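PDB 5XBN: Wss1p from Saccharomyces cerevisiae FostersO, which acts as a zinc-dependent metalloendopeptidase that cleaves DNA-binding proteins and takes part in the repair of toxic DNA-protein cross-links. Local coordinates for residues Asn26-Lys38 and Met59-Tyr73. Sequence-based numbering, arbitrary orientation.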
loop_
_atom_site.group_PDB
_atom_site.type_symbol
_atom_site.label_atom_id
_atom_site.label_comp_id
_atom_site.label_asym_id
_atom_site.label_seq_id
_atom_site.Cartn_x
_atom_site.Cartn_y
_atom_site.Cartn_z
ATOM N N ASN A 26 -6.833 4.726 -9.440
ATOM C CA ASN A 26 -7.746 4.244 -8.413
ATOM C C ASN A 26 -8.576 5.430 -7.925
ATOM O O ASN A 26 -8.028 6.370 -7.370
ATOM C CB ASN A 26 -6.931 3.601 -7.282
ATOM C CG ASN A 26 -7.783 3.082 -6.122
ATOM O OD1 ASN A 26 -8.954 3.429 -5.961
ATOM N ND2 ASN A 26 -7.163 2.251 -5.289
ATOM N N PRO A 27 -9.898 5.396 -8.154
ATOM C CA PRO A 27 -10.831 6.470 -7.780
ATOM C C PRO A 27 -10.819 6.778 -6.280
ATOM O O PRO A 27 -11.248 7.851 -5.845
ATOM C CB PRO A 27 -12.201 5.906 -8.189
ATOM C CG PRO A 27 -11.905 4.838 -9.182
ATOM C CD PRO A 27 -10.591 4.256 -8.780
ATOM N N HIS A 28 -10.325 5.835 -5.493
ATOM C CA HIS A 28 -10.406 5.925 -4.043
ATOM C C HIS A 28 -9.121 6.386 -3.388
ATOM O O HIS A 28 -9.055 6.483 -2.168
ATOM C CB HIS A 28 -10.830 4.571 -3.485
ATOM C CG HIS A 28 -11.963 3.964 -4.248
ATOM N ND1 HIS A 28 -13.234 4.499 -4.235
ATOM C CD2 HIS A 28 -12.002 2.914 -5.105
ATOM C CE1 HIS A 28 -14.017 3.782 -5.023
ATOM N NE2 HIS A 28 -13.295 2.817 -5.565
ATOM N N ILE A 29 -8.100 6.642 -4.201
ATOM C CA ILE A 29 -6.869 7.256 -3.718
ATOM C C ILE A 29 -6.644 8.556 -4.475
ATOM O O ILE A 29 -6.546 8.557 -5.697
ATOM C CB ILE A 29 -5.662 6.338 -3.917
ATOM C CG1 ILE A 29 -5.909 5.000 -3.213
ATOM C CG2 ILE A 29 -4.386 7.042 -3.435
ATOM C CD1 ILE A 29 -4.843 3.930 -3.468
ATOM N N GLN A 30 -6.561 9.673 -3.771
ATOM C CA GLN A 30 -6.531 10.947 -4.486
ATOM C C GLN A 30 -5.165 11.248 -5.120
ATOM O O GLN A 30 -5.088 11.838 -6.197
ATOM C CB GLN A 30 -6.937 12.080 -3.548
ATOM C CG GLN A 30 -8.369 12.014 -3.102
ATOM C CD GLN A 30 -8.722 13.143 -2.148
ATOM O OE1 GLN A 30 -8.471 14.312 -2.432
ATOM N NE2 GLN A 30 -9.288 12.791 -0.997
ATOM N N LYS A 31 -4.083 10.844 -4.471
ATOM C CA LYS A 31 -2.754 11.239 -4.932
ATOM C C LYS A 31 -1.731 10.201 -4.525
ATOM O O LYS A 31 -1.794 9.694 -3.405
ATOM C CB LYS A 31 -2.378 12.600 -4.335
ATOM C CG LYS A 31 -1.026 13.148 -4.753
ATOM C CD LYS A 31 -1.087 13.758 -6.130
ATOM C CE LYS A 31 0.075 14.714 -6.379
ATOM N NZ LYS A 31 1.399 14.037 -6.337
ATOM N N VAL A 32 -0.798 9.882 -5.422
ATOM C CA VAL A 32 0.361 9.083 -5.027
ATOM C C VAL A 32 1.633 9.911 -5.207
ATOM O O VAL A 32 1.686 10.835 -6.022
ATOM C CB VAL A 32 0.474 7.765 -5.824
ATOM C CG1 VAL A 32 -0.813 6.978 -5.705
ATOM C CG2 VAL A 32 0.784 8.038 -7.274
ATOM N N ALA A 33 2.652 9.605 -4.423
ATOM C CA ALA A 33 3.945 10.276 -4.596
ATOM C C ALA A 33 5.069 9.327 -4.237
ATOM O O ALA A 33 4.867 8.401 -3.458
ATOM C CB ALA A 33 4.012 11.532 -3.742
ATOM N N VAL A 34 6.253 9.542 -4.806
ATOM C CA VAL A 34 7.407 8.745 -4.399
ATOM C C VAL A 34 8.579 9.664 -4.071
ATOM O O VAL A 34 8.531 10.857 -4.361
ATOM C CB VAL A 34 7.825 7.721 -5.480
ATOM C CG1 VAL A 34 6.683 6.740 -5.748
ATOM C CG2 VAL A 34 8.262 8.411 -6.757
ATOM N N LEU A 35 9.612 9.097 -3.461
ATOM C CA LEU A 35 10.800 9.852 -3.074
ATOM C C LEU A 35 11.606 10.236 -4.305
ATOM O O LEU A 35 12.151 9.380 -4.989
ATOM C CB LEU A 35 11.655 9.040 -2.101
ATOM C CG LEU A 35 10.999 8.796 -0.739
ATOM C CD1 LEU A 35 11.778 7.751 0.041
ATOM C CD2 LEU A 35 10.907 10.087 0.056
ATOM N N GLN A 36 11.666 11.533 -4.573
ATOM C CA GLN A 36 12.212 12.041 -5.828
ATOM C C GLN A 36 13.733 11.958 -5.925
ATOM O O GLN A 36 14.297 12.027 -7.020
ATOM C CB GLN A 36 11.765 13.486 -6.019
ATOM C CG GLN A 36 10.301 13.646 -6.308
ATOM C CD GLN A 36 9.897 12.864 -7.517
ATOM O OE1 GLN A 36 10.401 13.105 -8.617
ATOM N NE2 GLN A 36 8.997 11.910 -7.333
ATOM N N SER A 37 14.407 11.811 -4.793
ATOM C CA SER A 37 15.867 11.832 -4.811
ATOM C C SER A 37 16.467 10.425 -4.828
ATOM O O SER A 37 17.684 10.265 -4.880
ATOM C CB SER A 37 16.392 12.628 -3.612
ATOM O OG SER A 37 15.859 12.131 -2.398
ATOM N N LYS A 38 15.611 9.407 -4.796
ATOM C CA LYS A 38 16.060 8.019 -4.803
ATOM C C LYS A 38 16.296 7.513 -6.224
ATOM O O LYS A 38 15.659 7.981 -7.169
ATOM C CB LYS A 38 15.038 7.119 -4.092
ATOM C CG LYS A 38 14.848 7.412 -2.620
ATOM C CD LYS A 38 16.114 7.172 -1.824
ATOM C CE LYS A 38 15.943 7.641 -0.387
ATOM N NZ LYS A 38 17.199 7.484 0.386
HETATM N N MSE A 59 -10.808 -1.773 -2.237
HETATM C CA MSE A 59 -11.174 -0.534 -1.575
HETATM C C MSE A 59 -12.623 -0.160 -1.885
HETATM O O MSE A 59 -13.333 0.312 -1.000
HETATM C CB MSE A 59 -10.220 0.595 -1.969
HETATM C CG MSE A 59 -8.830 0.390 -1.373
HETATM SE SE MSE A 59 -7.595 1.849 -1.772
HETATM C CE MSE A 59 -8.436 3.279 -0.728
ATOM N N LYS A 60 -13.075 -0.378 -3.118
ATOM C CA LYS A 60 -14.478 -0.084 -3.432
ATOM C C LYS A 60 -15.415 -0.959 -2.593
ATOM O O LYS A 60 -16.404 -0.459 -2.021
ATOM C CB LYS A 60 -14.770 -0.270 -4.919
ATOM C CG LYS A 60 -16.238 -0.019 -5.260
ATOM C CD LYS A 60 -16.488 -0.011 -6.751
ATOM C CE LYS A 60 -17.629 0.939 -7.100
ATOM N NZ LYS A 60 -17.325 2.341 -6.683
ATOM N N GLU A 61 -15.082 -2.245 -2.495
ATOM C CA GLU A 61 -15.891 -3.211 -1.738
ATOM C C GLU A 61 -15.992 -2.857 -0.261
ATOM O O GLU A 61 -17.021 -3.109 0.384
ATOM C CB GLU A 61 -15.308 -4.625 -1.858
ATOM C CG GLU A 61 -15.612 -5.343 -3.143
ATOM C CD GLU A 61 -15.235 -6.817 -3.081
ATOM O OE1 GLU A 61 -14.474 -7.219 -2.167
ATOM O OE2 GLU A 61 -15.712 -7.578 -3.941
ATOM N N ASN A 62 -14.914 -2.298 0.285
ATOM C CA ASN A 62 -14.863 -2.001 1.707
ATOM C C ASN A 62 -15.116 -0.531 2.049
ATOM O O ASN A 62 -15.014 -0.135 3.211
ATOM C CB ASN A 62 -13.515 -2.448 2.276
ATOM C CG ASN A 62 -13.397 -3.951 2.338
ATOM O OD1 ASN A 62 -13.859 -4.566 3.294
ATOM N ND2 ASN A 62 -12.804 -4.563 1.306
ATOM N N HIS A 63 -15.448 0.259 1.035
ATOM C CA HIS A 63 -15.684 1.696 1.203
ATOM C C HIS A 63 -14.478 2.415 1.793
ATOM O O HIS A 63 -14.631 3.378 2.544
ATOM C CB HIS A 63 -16.922 1.936 2.079
ATOM C CG HIS A 63 -18.072 1.041 1.739
ATOM N ND1 HIS A 63 -18.628 0.994 0.478
ATOM C CD2 HIS A 63 -18.762 0.148 2.487
ATOM C CE1 HIS A 63 -19.611 0.111 0.464
ATOM N NE2 HIS A 63 -19.717 -0.414 1.671
ATOM N N PHE A 64 -13.276 1.960 1.433
ATOM C CA PHE A 64 -12.043 2.588 1.878
ATOM C C PHE A 64 -11.705 3.778 1.000
ATOM O O PHE A 64 -11.829 3.705 -0.230
ATOM C CB PHE A 64 -10.860 1.614 1.820
ATOM C CG PHE A 64 -10.896 0.509 2.846
ATOM C CD1 PHE A 64 -11.566 0.653 4.056
ATOM C CD2 PHE A 64 -10.219 -0.683 2.596
ATOM C CE1 PHE A 64 -11.565 -0.383 4.985
ATOM C CE2 PHE A 64 -10.213 -1.708 3.518
ATOM C CZ PHE A 64 -10.882 -1.562 4.711
ATOM N N LYS A 65 -11.249 4.853 1.639
ATOM C CA LYS A 65 -10.714 6.034 0.940
ATOM C C LYS A 65 -9.344 6.382 1.500
ATOM O O LYS A 65 -9.134 6.282 2.704
ATOM C CB LYS A 65 -11.648 7.237 1.096
ATOM C CG LYS A 65 -13.013 7.067 0.434
ATOM C CD LYS A 65 -12.899 7.078 -1.087
ATOM C CE LYS A 65 -14.278 7.055 -1.738
ATOM N NZ LYS A 65 -14.179 7.129 -3.224
ATOM N N VAL A 66 -8.421 6.779 0.624
ATOM C CA VAL A 66 -7.100 7.273 1.038
ATOM C C VAL A 66 -6.826 8.586 0.305
ATOM O O VAL A 66 -7.077 8.680 -0.887
ATOM C CB VAL A 66 -5.972 6.264 0.736
ATOM C CG1 VAL A 66 -4.583 6.876 1.020
ATOM C CG2 VAL A 66 -6.158 4.987 1.550
ATOM N N THR A 67 -6.339 9.605 1.007
ATOM C CA THR A 67 -6.059 10.859 0.325
ATOM C C THR A 67 -4.697 10.780 -0.353
ATOM O O THR A 67 -4.598 10.950 -1.566
ATOM C CB THR A 67 -6.128 12.058 1.281
ATOM O OG1 THR A 67 -7.448 12.114 1.854
ATOM C CG2 THR A 67 -5.856 13.350 0.531
ATOM N N ASN A 68 -3.658 10.493 0.429
ATOM C CA ASN A 68 -2.298 10.356 -0.096
ATOM C C ASN A 68 -1.730 8.970 0.131
ATOM O O ASN A 68 -1.758 8.482 1.258
ATOM C CB ASN A 68 -1.346 11.357 0.572
ATOM C CG ASN A 68 -1.712 12.791 0.280
ATOM O OD1 ASN A 68 -1.546 13.260 -0.839
ATOM N ND2 ASN A 68 -2.204 13.496 1.292
ATOM N N LEU A 69 -1.195 8.362 -0.923
ATOM C CA LEU A 69 -0.425 7.125 -0.794
ATOM C C LEU A 69 0.996 7.435 -1.224
ATOM O O LEU A 69 1.227 7.743 -2.384
ATOM C CB LEU A 69 -1.011 6.008 -1.666
ATOM C CG LEU A 69 -0.181 4.719 -1.710
ATOM C CD1 LEU A 69 -0.044 4.132 -0.327
ATOM C CD2 LEU A 69 -0.809 3.719 -2.683
ATOM N N VAL A 70 1.950 7.351 -0.307
ATOM C CA VAL A 70 3.285 7.845 -0.610
ATOM C C VAL A 70 4.375 6.873 -0.169
ATOM O O VAL A 70 4.167 6.036 0.709
ATOM C CB VAL A 70 3.528 9.228 0.057
ATOM C CG1 VAL A 70 2.494 10.273 -0.408
ATOM C CG2 VAL A 70 3.496 9.104 1.550
ATOM N N GLU A 71 5.545 6.992 -0.797
ATOM C CA GLU A 71 6.724 6.221 -0.411
ATOM C C GLU A 71 7.440 6.884 0.763
ATOM O O GLU A 71 7.513 8.111 0.821
ATOM C CB GLU A 71 7.696 6.117 -1.582
ATOM C CG GLU A 71 8.997 5.420 -1.220
ATOM C CD GLU A 71 9.995 5.426 -2.353
ATOM O OE1 GLU A 71 9.845 6.240 -3.287
ATOM O OE2 GLU A 71 10.931 4.603 -2.292
ATOM N N PHE A 72 7.974 6.094 1.689
ATOM C CA PHE A 72 8.940 6.637 2.645
ATOM C C PHE A 72 10.043 5.599 2.814
ATOM O O PHE A 72 9.959 4.515 2.233
ATOM C CB PHE A 72 8.240 7.103 3.960
ATOM C CG PHE A 72 7.780 6.005 4.906
ATOM C CD1 PHE A 72 7.666 6.254 6.276
ATOM C CD2 PHE A 72 7.511 4.730 4.453
ATOM C CE1 PHE A 72 7.216 5.257 7.153
ATOM C CE2 PHE A 72 7.097 3.730 5.323
ATOM C CZ PHE A 72 6.942 3.996 6.667
ATOM N N TYR A 73 11.118 5.975 3.494
ATOM C CA TYR A 73 12.289 5.116 3.619
ATOM C C TYR A 73 12.947 5.422 4.956
ATOM O O TYR A 73 14.005 6.047 5.004
ATOM C CB TYR A 73 13.261 5.354 2.451
ATOM C CG TYR A 73 14.346 4.317 2.324
ATOM C CD1 TYR A 73 14.057 3.028 1.907
ATOM C CD2 TYR A 73 15.670 4.637 2.611
ATOM C CE1 TYR A 73 15.055 2.071 1.796
ATOM C CE2 TYR A 73 16.675 3.685 2.502
ATOM C CZ TYR A 73 16.360 2.407 2.095
ATOM O OH TYR A 73 17.357 1.461 1.982
HETATM O O HOH W 1 -9.836 9.438 -1.531
HETATM O O HOH W 2 11.582 6.795 -5.360
#
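Asn26 meets helix 56-62 at Met59, a selenomethionine whose SE packs 3.6 Å from ND2, while ND2 itself is hydrogen-bonded to Ala52 O. Its OD1 turns back to accept the backbone N of His28 in an Asx turn, for which a short amide side chain is well suited. His28 then lies against Lys60 of the helix and Lys65 beyond it: Lys65 NZ donates to ND1 at 3.0 Å, close to the ring plane, while Lys60 CB packs against NE2 at 3.5 Å. Lys65 reaches that edge because its chain bends at chi2 (-70°). ND1 acts as the acceptor, and so carries no proton in this bond; two lysine amines near one ring would probably favour neutral histidine.

The parallel pairing opens with Val66 N giving to His28 O and Gln30 N to Val66 O. Branched Ile29 divides its packing, CD1 touching Met59 SE at 3.8 Å and CG2 touching Leu69 CB at 3.9 Å; helices 41-54 and 106-118 cover this apolar face, which Val32 shares. At Gln30 and Thr67 the ladder is disturbed: the second chain turns a corner, and Lys31 N bonds Thr67 O weakly. Regular alternation starts at Lys31 O, which receives Leu69 N; Ala33 N gives to Leu69 O, and Ala33 O accepts Glu71 N. On the other face Lys31 lays its aliphatic CB beside Asn68 OD1, and small Ala33 rests on Val70 CG1.

Beyond Val34 a side chain takes over the pairing. Glu71, fully extended with CG anti to its backbone N (chi1 176°), brings OE1 to Leu35 N at 2.9 Å, approached from above the carboxylate plane. A water bridges the same OE1 to Leu35 O, and OE2 forms a salt bridge with Arg95. Leu35 CD1 touches Tyr73 CB at 3.7 Å.

Linked through helices 41-54 and 56-62, the strands form a beta-alpha-beta crossover at one border of the zinc protease's mixed sheet; the buried Glu71 carboxylate, gripped by amide, water and arginine, is probably ionised.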